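Local coordinates for protein putative sarcosine dimethylglycine methyltransferase (PDB 2O57) that probably transfers methyl groups from S-adenosylmethionine to sarcosine and dimethylglycine, the steps that lead to betaine, at residues I45-Y50 with H240-V245; R82-L87 with S150-W155; G105-C110 with A131-V136; F232-S237 with L284-M289. All coordinates share one frame; numbering follows the deposited sequence.

Contact 1: residues I45-Y50 with H240-V245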
# COMPACT_ATOMS: atom_id res chain seq x y z
N ILE A 45 6.08 6.77 18.00
CA ILE A 45 6.17 5.49 17.27
C ILE A 45 4.81 4.96 16.82
O ILE A 45 3.84 4.90 17.60
CB ILE A 45 6.84 4.42 18.20
CG1 ILE A 45 8.24 4.87 18.63
CG2 ILE A 45 6.85 2.97 17.55
CD1 ILE A 45 9.28 5.03 17.45
N HIS A 46 4.76 4.49 15.57
CA HIS A 46 3.60 3.79 15.06
C HIS A 46 4.12 2.57 14.31
O HIS A 46 5.35 2.40 14.21
CB HIS A 46 2.75 4.67 14.11
CG HIS A 46 2.37 5.99 14.72
ND1 HIS A 46 3.14 7.12 14.59
CD2 HIS A 46 1.33 6.33 15.53
CE1 HIS A 46 2.58 8.12 15.26
NE2 HIS A 46 1.48 7.66 15.84
N VAL A 47 3.21 1.74 13.81
CA VAL A 47 3.63 0.50 13.13
C VAL A 47 4.61 0.84 12.02
O VAL A 47 4.34 1.71 11.23
CB VAL A 47 2.45 -0.33 12.65
CG1 VAL A 47 2.92 -1.61 11.94
CG2 VAL A 47 1.53 -0.72 13.87
N GLY A 48 5.76 0.17 12.01
CA GLY A 48 6.87 0.50 11.13
C GLY A 48 6.89 -0.26 9.81
O GLY A 48 6.23 -1.29 9.66
N LEU A 49 7.67 0.27 8.88
CA LEU A 49 8.03 -0.45 7.65
C LEU A 49 9.47 -0.98 7.87
O LEU A 49 10.43 -0.20 7.95
CB LEU A 49 7.91 0.48 6.43
CG LEU A 49 6.53 1.05 6.03
CD1 LEU A 49 6.73 2.00 4.81
CD2 LEU A 49 5.54 -0.12 5.73
N TYR A 50 9.61 -2.30 8.02
CA TYR A 50 10.88 -2.95 8.43
C TYR A 50 11.72 -3.49 7.25
O TYR A 50 11.17 -3.97 6.26
CB TYR A 50 10.64 -4.06 9.46
CG TYR A 50 10.19 -3.45 10.77
CD1 TYR A 50 11.14 -3.09 11.76
CD2 TYR A 50 8.83 -3.21 11.02
CE1 TYR A 50 10.76 -2.50 12.97
CE2 TYR A 50 8.43 -2.58 12.24
CZ TYR A 50 9.39 -2.24 13.21
OH TYR A 50 8.98 -1.63 14.37
N HIS A 240 6.12 -7.92 12.17
CA HIS A 240 7.47 -7.48 12.49
C HIS A 240 7.43 -6.46 13.62
O HIS A 240 8.26 -6.52 14.53
CB HIS A 240 8.13 -6.81 11.30
CG HIS A 240 8.39 -7.74 10.17
ND1 HIS A 240 8.35 -7.34 8.85
CD2 HIS A 240 8.71 -9.06 10.15
CE1 HIS A 240 8.62 -8.37 8.07
NE2 HIS A 240 8.83 -9.43 8.83
N HIS A 241 6.51 -5.51 13.52
CA HIS A 241 6.48 -4.39 14.46
C HIS A 241 6.19 -4.87 15.88
O HIS A 241 6.91 -4.51 16.80
CB HIS A 241 5.40 -3.40 14.07
CG HIS A 241 5.40 -2.17 14.92
ND1 HIS A 241 6.44 -1.26 14.91
CD2 HIS A 241 4.50 -1.73 15.82
CE1 HIS A 241 6.15 -0.28 15.75
NE2 HIS A 241 4.97 -0.54 16.31
N TYR A 242 5.14 -5.68 16.03
CA TYR A 242 4.81 -6.16 17.36
C TYR A 242 5.82 -7.15 17.93
O TYR A 242 6.08 -7.10 19.13
CB TYR A 242 3.37 -6.65 17.40
CG TYR A 242 2.43 -5.47 17.32
CD1 TYR A 242 2.55 -4.39 18.21
CD2 TYR A 242 1.46 -5.40 16.34
CE1 TYR A 242 1.71 -3.28 18.14
CE2 TYR A 242 0.59 -4.27 16.26
CZ TYR A 242 0.72 -3.25 17.14
OH TYR A 242 -0.13 -2.18 17.07
N SER A 243 6.46 -7.95 17.05
CA SER A 243 7.60 -8.80 17.47
C SER A 243 8.78 -7.95 17.99
O SER A 243 9.38 -8.25 19.05
CB SER A 243 8.07 -9.69 16.28
OG SER A 243 7.03 -10.57 15.90
N LYS A 244 9.13 -6.88 17.25
CA LYS A 244 10.21 -5.99 17.70
C LYS A 244 9.86 -5.24 19.00
O LYS A 244 10.70 -5.08 19.89
CB LYS A 244 10.55 -4.97 16.61
CG LYS A 244 11.05 -5.59 15.28
CD LYS A 244 12.46 -6.06 15.38
CE LYS A 244 13.40 -4.88 15.49
NZ LYS A 244 14.80 -5.31 15.59
N VAL A 245 8.62 -4.77 19.10
CA VAL A 245 8.21 -4.11 20.34
C VAL A 245 8.28 -5.08 21.53
O VAL A 245 8.76 -4.70 22.65
CB VAL A 245 6.81 -3.48 20.22
CG1 VAL A 245 6.37 -2.95 21.59
CG2 VAL A 245 6.82 -2.31 19.19
O HOH W 1 7.67 -4.41 7.47

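Contact 2: residues R82-L87 with S150-W155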
# COMPACT_ATOMS: atom_id res chain seq x y z
N ARG A 82 2.52 24.54 1.11
CA ARG A 82 2.87 25.44 2.19
C ARG A 82 1.61 26.13 2.68
O ARG A 82 0.77 26.55 1.88
CB ARG A 82 3.85 26.52 1.72
CG ARG A 82 5.13 25.97 1.13
CD ARG A 82 6.27 27.00 1.19
NE ARG A 82 6.83 27.09 2.54
CZ ARG A 82 7.52 26.12 3.15
NH1 ARG A 82 7.74 24.95 2.53
NH2 ARG A 82 7.98 26.30 4.38
N GLN A 83 1.47 26.22 4.00
CA GLN A 83 0.29 26.83 4.64
C GLN A 83 -1.07 26.07 4.50
O GLN A 83 -2.10 26.55 4.99
CB GLN A 83 0.15 28.31 4.25
CG GLN A 83 1.36 29.18 4.64
CD GLN A 83 1.09 30.67 4.43
OE1 GLN A 83 1.22 31.48 5.36
NE2 GLN A 83 0.70 31.04 3.22
N ALA A 84 -1.07 24.88 3.87
CA ALA A 84 -2.24 24.01 3.92
C ALA A 84 -2.50 23.66 5.38
O ALA A 84 -1.57 23.56 6.18
CB ALA A 84 -2.04 22.71 3.08
N LYS A 85 -3.75 23.46 5.72
CA LYS A 85 -4.12 23.21 7.10
C LYS A 85 -4.57 21.77 7.28
O LYS A 85 -5.51 21.30 6.62
CB LYS A 85 -5.25 24.17 7.52
CG LYS A 85 -5.43 24.27 9.00
CD LYS A 85 -4.82 25.54 9.53
CE LYS A 85 -5.08 25.66 11.03
NZ LYS A 85 -6.55 25.81 11.33
N GLY A 86 -3.89 21.07 8.18
CA GLY A 86 -4.23 19.70 8.47
C GLY A 86 -4.61 19.51 9.90
O GLY A 86 -4.27 20.35 10.77
N LEU A 87 -5.31 18.41 10.12
CA LEU A 87 -5.79 17.97 11.41
C LEU A 87 -5.17 16.61 11.72
O LEU A 87 -5.28 15.65 10.92
CB LEU A 87 -7.32 17.88 11.36
CG LEU A 87 -7.99 17.27 12.58
CD1 LEU A 87 -7.70 18.11 13.88
CD2 LEU A 87 -9.48 17.01 12.35
N SER A 150 -13.04 22.92 7.42
CA SER A 150 -11.87 23.60 7.97
C SER A 150 -10.52 23.12 7.40
O SER A 150 -9.58 23.91 7.31
CB SER A 150 -11.81 23.43 9.51
OG SER A 150 -12.70 24.34 10.15
N TYR A 151 -10.42 21.83 7.05
CA TYR A 151 -9.12 21.25 6.75
C TYR A 151 -8.84 20.86 5.31
O TYR A 151 -9.65 20.24 4.65
CB TYR A 151 -8.84 20.06 7.71
CG TYR A 151 -8.79 20.54 9.15
CD1 TYR A 151 -7.68 21.21 9.63
CD2 TYR A 151 -9.88 20.36 9.99
CE1 TYR A 151 -7.62 21.68 10.93
CE2 TYR A 151 -9.86 20.83 11.31
CZ TYR A 151 -8.73 21.50 11.76
OH TYR A 151 -8.67 21.97 13.06
N ASP A 152 -7.64 21.18 4.85
CA ASP A 152 -7.18 20.65 3.59
C ASP A 152 -6.93 19.15 3.67
O ASP A 152 -7.09 18.46 2.69
CB ASP A 152 -5.92 21.38 3.17
CG ASP A 152 -6.18 22.86 2.99
OD1 ASP A 152 -6.96 23.15 2.07
OD2 ASP A 152 -5.67 23.68 3.78
N PHE A 153 -6.54 18.65 4.85
CA PHE A 153 -6.20 17.24 5.02
C PHE A 153 -6.29 16.80 6.49
O PHE A 153 -6.27 17.63 7.42
CB PHE A 153 -4.80 16.90 4.44
CG PHE A 153 -3.65 17.53 5.19
CD1 PHE A 153 -3.02 16.83 6.23
CD2 PHE A 153 -3.18 18.81 4.84
CE1 PHE A 153 -1.93 17.43 6.93
CE2 PHE A 153 -2.10 19.40 5.53
CZ PHE A 153 -1.48 18.69 6.57
N ILE A 154 -6.49 15.50 6.66
CA ILE A 154 -6.48 14.81 7.94
C ILE A 154 -5.43 13.68 7.89
O ILE A 154 -5.32 12.93 6.89
CB ILE A 154 -7.86 14.20 8.32
CG1 ILE A 154 -8.88 15.30 8.50
CG2 ILE A 154 -7.75 13.30 9.61
CD1 ILE A 154 -10.38 14.79 8.66
N TRP A 155 -4.70 13.55 8.99
CA TRP A 155 -3.67 12.53 9.17
C TRP A 155 -4.05 11.82 10.44
O TRP A 155 -4.33 12.49 11.47
CB TRP A 155 -2.34 13.25 9.36
CG TRP A 155 -1.11 12.43 9.78
CD1 TRP A 155 -0.77 12.01 11.05
CD2 TRP A 155 -0.03 12.02 8.92
NE1 TRP A 155 0.46 11.37 11.03
CE2 TRP A 155 0.93 11.35 9.74
CE3 TRP A 155 0.22 12.15 7.54
CZ2 TRP A 155 2.13 10.82 9.22
CZ3 TRP A 155 1.41 11.62 7.01
CH2 TRP A 155 2.37 10.98 7.87

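Contact 3: residues G105-C110 with A131-V136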
# COMPACT_ATOMS: atom_id res chain seq x y z
N GLY A 105 6.00 22.65 5.54
CA GLY A 105 5.57 24.00 5.92
C GLY A 105 4.05 24.17 5.98
O GLY A 105 3.54 25.29 5.81
N VAL A 106 3.32 23.08 6.20
CA VAL A 106 1.88 23.14 6.50
C VAL A 106 1.68 23.61 7.95
O VAL A 106 2.63 23.71 8.74
CB VAL A 106 1.21 21.71 6.37
CG1 VAL A 106 1.14 21.23 4.91
CG2 VAL A 106 1.94 20.67 7.26
N SER A 107 0.43 23.85 8.30
CA SER A 107 0.02 24.05 9.68
C SER A 107 -0.81 22.85 10.15
O SER A 107 -1.61 22.31 9.37
CB SER A 107 -0.82 25.32 9.78
OG SER A 107 -0.02 26.46 9.43
N ILE A 108 -0.62 22.43 11.39
CA ILE A 108 -1.30 21.25 11.92
C ILE A 108 -2.03 21.57 13.22
O ILE A 108 -1.41 22.10 14.15
CB ILE A 108 -0.30 20.09 12.22
CG1 ILE A 108 0.51 19.68 10.97
CG2 ILE A 108 -1.03 18.87 12.82
CD1 ILE A 108 -0.27 18.87 9.98
N ASP A 109 -3.31 21.21 13.29
CA ASP A 109 -4.01 21.19 14.58
C ASP A 109 -4.01 19.73 15.06
O ASP A 109 -4.46 18.84 14.33
CB ASP A 109 -5.45 21.66 14.45
CG ASP A 109 -5.56 23.13 14.09
OD1 ASP A 109 -4.62 23.91 14.34
OD2 ASP A 109 -6.60 23.52 13.58
N CYS A 110 -3.55 19.51 16.29
CA CYS A 110 -3.53 18.18 16.88
C CYS A 110 -4.78 18.03 17.74
O CYS A 110 -5.11 18.95 18.52
CB CYS A 110 -2.26 17.98 17.73
SG CYS A 110 -0.73 18.04 16.84
N ALA A 131 5.44 26.70 17.43
CA ALA A 131 4.15 26.94 18.06
C ALA A 131 3.20 27.80 17.21
O ALA A 131 1.98 27.74 17.39
CB ALA A 131 4.35 27.53 19.44
N ASP A 132 3.74 28.58 16.27
CA ASP A 132 2.87 29.30 15.33
C ASP A 132 2.26 28.37 14.27
O ASP A 132 1.32 28.75 13.61
CB ASP A 132 3.62 30.41 14.62
CG ASP A 132 4.11 31.49 15.59
OD1 ASP A 132 3.47 31.71 16.64
OD2 ASP A 132 5.15 32.10 15.27
N ASN A 133 2.83 27.17 14.10
CA ASN A 133 2.32 26.24 13.09
C ASN A 133 1.53 25.08 13.65
O ASN A 133 0.77 24.44 12.91
CB ASN A 133 3.44 25.70 12.17
CG ASN A 133 3.85 26.69 11.06
OD1 ASN A 133 3.66 26.42 9.85
ND2 ASN A 133 4.41 27.83 11.47
N ILE A 134 1.71 24.80 14.94
CA ILE A 134 1.04 23.63 15.54
C ILE A 134 0.20 24.05 16.75
O ILE A 134 0.70 24.69 17.69
CB ILE A 134 2.05 22.51 15.95
CG1 ILE A 134 2.99 22.14 14.78
CG2 ILE A 134 1.28 21.24 16.46
CD1 ILE A 134 4.21 21.28 15.23
N THR A 135 -1.09 23.71 16.71
CA THR A 135 -1.93 23.93 17.87
C THR A 135 -2.33 22.60 18.45
O THR A 135 -2.44 21.61 17.74
CB THR A 135 -3.19 24.76 17.55
OG1 THR A 135 -4.08 23.96 16.76
CG2 THR A 135 -2.84 25.99 16.79
N VAL A 136 -2.54 22.55 19.75
CA VAL A 136 -2.88 21.28 20.36
C VAL A 136 -4.22 21.49 21.06
O VAL A 136 -4.34 22.37 21.93
CB VAL A 136 -1.80 20.83 21.43
CG1 VAL A 136 -2.17 19.47 22.01
CG2 VAL A 136 -0.40 20.76 20.82
O HOH W 2 -2.30 24.98 13.30

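Contact 4: residues F232-S237 with L284-M289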
# COMPACT_ATOMS: atom_id res chain seq x y z
N PHE A 232 -3.93 -0.23 1.46
CA PHE A 232 -2.70 -0.95 1.70
C PHE A 232 -2.99 -1.90 2.86
O PHE A 232 -3.67 -1.54 3.82
CB PHE A 232 -1.57 0.03 2.12
CG PHE A 232 -1.32 1.15 1.13
CD1 PHE A 232 -0.32 1.04 0.16
CD2 PHE A 232 -2.06 2.33 1.18
CE1 PHE A 232 -0.09 2.09 -0.77
CE2 PHE A 232 -1.86 3.36 0.24
CZ PHE A 232 -0.87 3.25 -0.72
N SER A 233 -2.51 -3.13 2.74
CA SER A 233 -2.62 -4.10 3.84
C SER A 233 -1.23 -4.67 3.99
O SER A 233 -0.65 -5.20 3.02
CB SER A 233 -3.66 -5.18 3.51
OG SER A 233 -3.62 -6.25 4.45
N ARG A 234 -0.65 -4.50 5.18
CA ARG A 234 0.71 -4.95 5.43
C ARG A 234 0.71 -5.85 6.66
O ARG A 234 1.14 -5.38 7.73
CB ARG A 234 1.62 -3.75 5.65
CG ARG A 234 1.72 -2.83 4.41
CD ARG A 234 2.57 -1.61 4.74
NE ARG A 234 2.57 -0.58 3.69
CZ ARG A 234 3.49 -0.51 2.75
NH1 ARG A 234 4.51 -1.40 2.69
NH2 ARG A 234 3.42 0.49 1.86
N PRO A 235 0.26 -7.12 6.52
CA PRO A 235 0.35 -8.01 7.70
C PRO A 235 1.81 -8.32 8.08
O PRO A 235 2.10 -8.58 9.25
CB PRO A 235 -0.41 -9.27 7.27
CG PRO A 235 -0.33 -9.26 5.74
CD PRO A 235 -0.35 -7.80 5.35
N ASP A 236 2.74 -8.21 7.12
CA ASP A 236 4.16 -8.30 7.45
C ASP A 236 4.63 -7.25 8.45
O ASP A 236 5.32 -7.58 9.40
CB ASP A 236 5.09 -8.42 6.21
CG ASP A 236 5.04 -7.20 5.26
OD1 ASP A 236 4.21 -6.25 5.42
OD2 ASP A 236 5.86 -7.24 4.32
N SER A 237 4.28 -5.98 8.23
CA SER A 237 4.58 -4.90 9.15
C SER A 237 3.98 -5.15 10.54
O SER A 237 4.65 -4.91 11.55
CB SER A 237 4.13 -3.54 8.60
OG SER A 237 5.10 -3.03 7.66
N LEU A 284 -5.32 -10.80 11.14
CA LEU A 284 -5.09 -9.40 11.47
C LEU A 284 -4.11 -8.78 10.50
O LEU A 284 -3.24 -9.46 9.95
CB LEU A 284 -4.55 -9.25 12.89
CG LEU A 284 -5.38 -9.90 14.01
CD1 LEU A 284 -4.65 -9.69 15.37
CD2 LEU A 284 -6.76 -9.29 14.08
N THR A 285 -4.24 -7.48 10.30
CA THR A 285 -3.30 -6.77 9.42
C THR A 285 -3.07 -5.33 9.88
O THR A 285 -3.69 -4.87 10.82
CB THR A 285 -3.77 -6.81 7.92
OG1 THR A 285 -2.74 -6.30 7.09
CG2 THR A 285 -5.07 -6.02 7.66
N TRP A 286 -2.14 -4.64 9.23
CA TRP A 286 -1.98 -3.22 9.46
C TRP A 286 -2.42 -2.55 8.18
O TRP A 286 -1.80 -2.76 7.15
CB TRP A 286 -0.52 -2.87 9.81
CG TRP A 286 -0.30 -1.37 10.04
CD1 TRP A 286 -0.97 -0.55 10.93
CD2 TRP A 286 0.64 -0.55 9.37
NE1 TRP A 286 -0.52 0.73 10.82
CE2 TRP A 286 0.50 0.76 9.89
CE3 TRP A 286 1.62 -0.79 8.39
CZ2 TRP A 286 1.29 1.84 9.46
CZ3 TRP A 286 2.42 0.29 7.96
CH2 TRP A 286 2.24 1.59 8.50
N GLY A 287 -3.49 -1.77 8.27
CA GLY A 287 -4.15 -1.18 7.10
C GLY A 287 -3.74 0.25 6.90
O GLY A 287 -3.40 0.94 7.85
N GLY A 288 -3.76 0.71 5.65
CA GLY A 288 -3.49 2.12 5.35
C GLY A 288 -4.50 2.52 4.28
O GLY A 288 -4.82 1.71 3.40
N MSE A 289 -5.00 3.76 4.34
CA MSE A 289 -5.96 4.22 3.34
C MSE A 289 -5.88 5.72 3.08
O MSE A 289 -5.55 6.48 3.97
CB MSE A 289 -7.40 3.92 3.76
CG MSE A 289 -7.58 2.57 4.43
SE MSE A 289 -9.32 2.21 5.18
CE MSE A 289 -10.38 2.01 3.53

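Contact 1: residues I45-Y50 with H240-V245
Tyr50 and His241 carry this contact, with Val47 closing over the imidazole. The phenol oxygen OH of Tyr50 lies 2.6 Å from ND1 of His241 in a short hydrogen bond that either residue could donate. The oxygen approaches the imidazole at its edge, near the ring plane, while ND1 lies in the plane of the phenol ring; the two rings meet rim to rim, their planes 45° apart. His241 is in place for this because its CG is anti to the backbone N (chi1 -175°), which carries the ring off the helix and into the loop. There it is held on both faces: CA of Val47 sits 3.5 Å above the ring centroid in a CH-pi contact, and CG2 of Val245, one helical turn on, covers the opposite face. CG2 of Val47 also touches His241 CD2 at 3.7 Å, so a beta-branched residue suits a loop position that must fill space close to its own backbone. The body of the Tyr50 ring lies on the helix, CD2 being 3.7 Å from CB of His240. A phenylalanine in place of Tyr50 would keep this packing but would probably leave ND1 of His241 without its mate and the imidazole less firmly fixed in rotation. A water accepts from Tyr50 N at 2.9 Å and bonds weakly to His240 ND1. Val47 N also reaches Asp158. The whole is a loop between helices 27-40 and 59-76 laid across helix 235-251, consistent with the N-terminal cover that many small-molecule methyltransferases place over their Rossmann-like core.

Contact 2: residues R82-L87 with S150-W155
Phe153 and Gly86 meet because the phenylalanine CG stands between its own backbone N and carbonyl carbon (chi1 68°), which folds the ring back over the neighbouring strand. CA of Gly86 then lies 3.5 Å from the ring centroid, a CH-pi contact over the face. Only glycine suits this place, since a CB would run into CE1 of the ring. On the other face of the sheet the backbone sets CB of Leu87 over the Tyr151 ring, 3.6 Å from its centroid, and with CG anti to the N (chi1 173°) CD1 and CD2 come to rest on the same ring. The tyrosine hydroxyl goes on to Asp109 of the next strand.

Strands 85-89 and 151-157 run parallel at the centre of the class I methyltransferase sheet, where the order 3-2-1-4-5 switches sides of the first strand, and the glycine-rich turn after strand 85-89 is probably part of the cofactor site. Leu87 is held by both its backbone polar atoms: its N donates to Phe153 O at 3.0 Å, and its O accepts from Trp155 N at 2.9 Å, nearly along the C=O axis. Earlier, where the chain turns at Asp152, Lys85 O takes two weak bonds, from the N atoms of Asp152 and Phe153. Asp152 OD2 adds a stronger bond, receiving Lys85 N through its anti lone pair at 2.7 Å, almost straight (174°), and OD1 forms a salt bridge with Lys178.

Contact 3: residues G105-C110 with A131-V136
Ile108 and Cys110 are joined to the chain of Asn133, Ile134 and Thr135 by a regular parallel ladder. Ile108 N donates to Asn133 O at 2.9 Å, Thr135 N to Ile108 O at 3.0 Å, and Cys110 N to Thr135 O at 2.8 Å, the last almost straight at 174°. Between these bonds CA of Ile134 leans on Ile108 O in a CA-H...O contact. The two strands belong to the beta-alpha-beta unit of strand 107-112, helix 115-128 and strand 134-138, the last being an edge strand within the chain.

Among the side chains, the polar pair is Asp109 with Thr135, lying side by side on one face. The hydroxyl OG1 of Thr135 donates to Asp109 OD1 over a very short 2.5 Å; its chi1 of 71°, between the backbone N and the carbonyl carbon, turns OG1 to the aspartate. A water 2.8 Å from Asp109 OD1 has more acceptors around it than protons to give. OD2 turns to strand 85-89 and beyond, taking a salt bridge from Lys85 NZ and a hydrogen bond from Tyr151 OH. With a leucine in place of Asp109, Thr135 would probably lose its acceptor and Lys85 would be left without its counter-charge.

Apolar contact lies on the other face, where Cys110 SG touches Ile134 CG2 at 3.8 Å; a small, soft side chain and a branched one fit between the strands and the helices.

The chemistry implies that the buried carboxylate, with a lysine and several donors round it, is probably ionised and tied into a polar network across neighbouring strands.

Contact 4: residues F232-S237 with L284-M289
Phe232 and Ser233, at the end of strand 226-233, pair with Gly288 and Gly287 of strand 284-293 in a buried antiparallel ladder, which the first turn of helix 235-251 then leaves. Phe232 and Gly288 form the hydrogen-bonded pair, each N donating to the other's O at 2.9 Å. A third bond, from Arg234 N to Trp286 O at 2.9 Å, carries the pairing to the N-cap position of the helix. At Gly288 there is no side chain beside CB of Phe232, and the edge of the phenylalanine ring lies against Gly288 O. Ser233, which faces Gly287 in the non-hydrogen-bonded pair, reaches diagonally with OG to OG1 of Thr285 in a hydrogen bond of 2.8 Å that either could donate; both oxygens are anti to their backbone N, which extends them across the strands.

Strand 284-293 is the antiparallel seventh strand of the class I methyltransferase fold, inserted between strands 181-190 and 226-233. The sheet does not stop at this edge, for Phe232 and Ser233 also pair with a strand of the second subunit.

Where the helix begins, Pro235 suits the first turn because its N needs no acceptor; its CD packs 3.3 Å from Thr285 OG1. The indole of Trp286 runs beside Arg234, with CZ3 3.7 Å from Arg234 CD and the guanidinium and ring planes 47° apart, and its CE3 touches Ser237 CB at 3.7 Å. Trp286 NE1 bonds to Asp158, but its backbone N is buried without a partner. Arg234, extended from CG to NE, reaches Glu73 of the second subunit in a salt bridge.

From the N terminus, the loop at 45-50 opens the span that contact 1 will close. Strand 85-89 comes next and waits for strand 151-157 in contact 2; contact 3 is completed inside that interval. The two are neighbours because strands 85-89 and 107-112 lie side by side, joined where Lys85 and Tyr151 reach Asp109. Strand 226-233 then opens contact 4 before residues 240-245 close contact 1, and 284-289 completes it afterwards, so these two cross. They touch through Gly48 O and Ser237 OG. Contacts 2 and 3 join four strands at one end of the sheet and contact 4 pairs two at the other, with strand 181-190 between; contact 1 ties the N-terminal loop to helix 235-251.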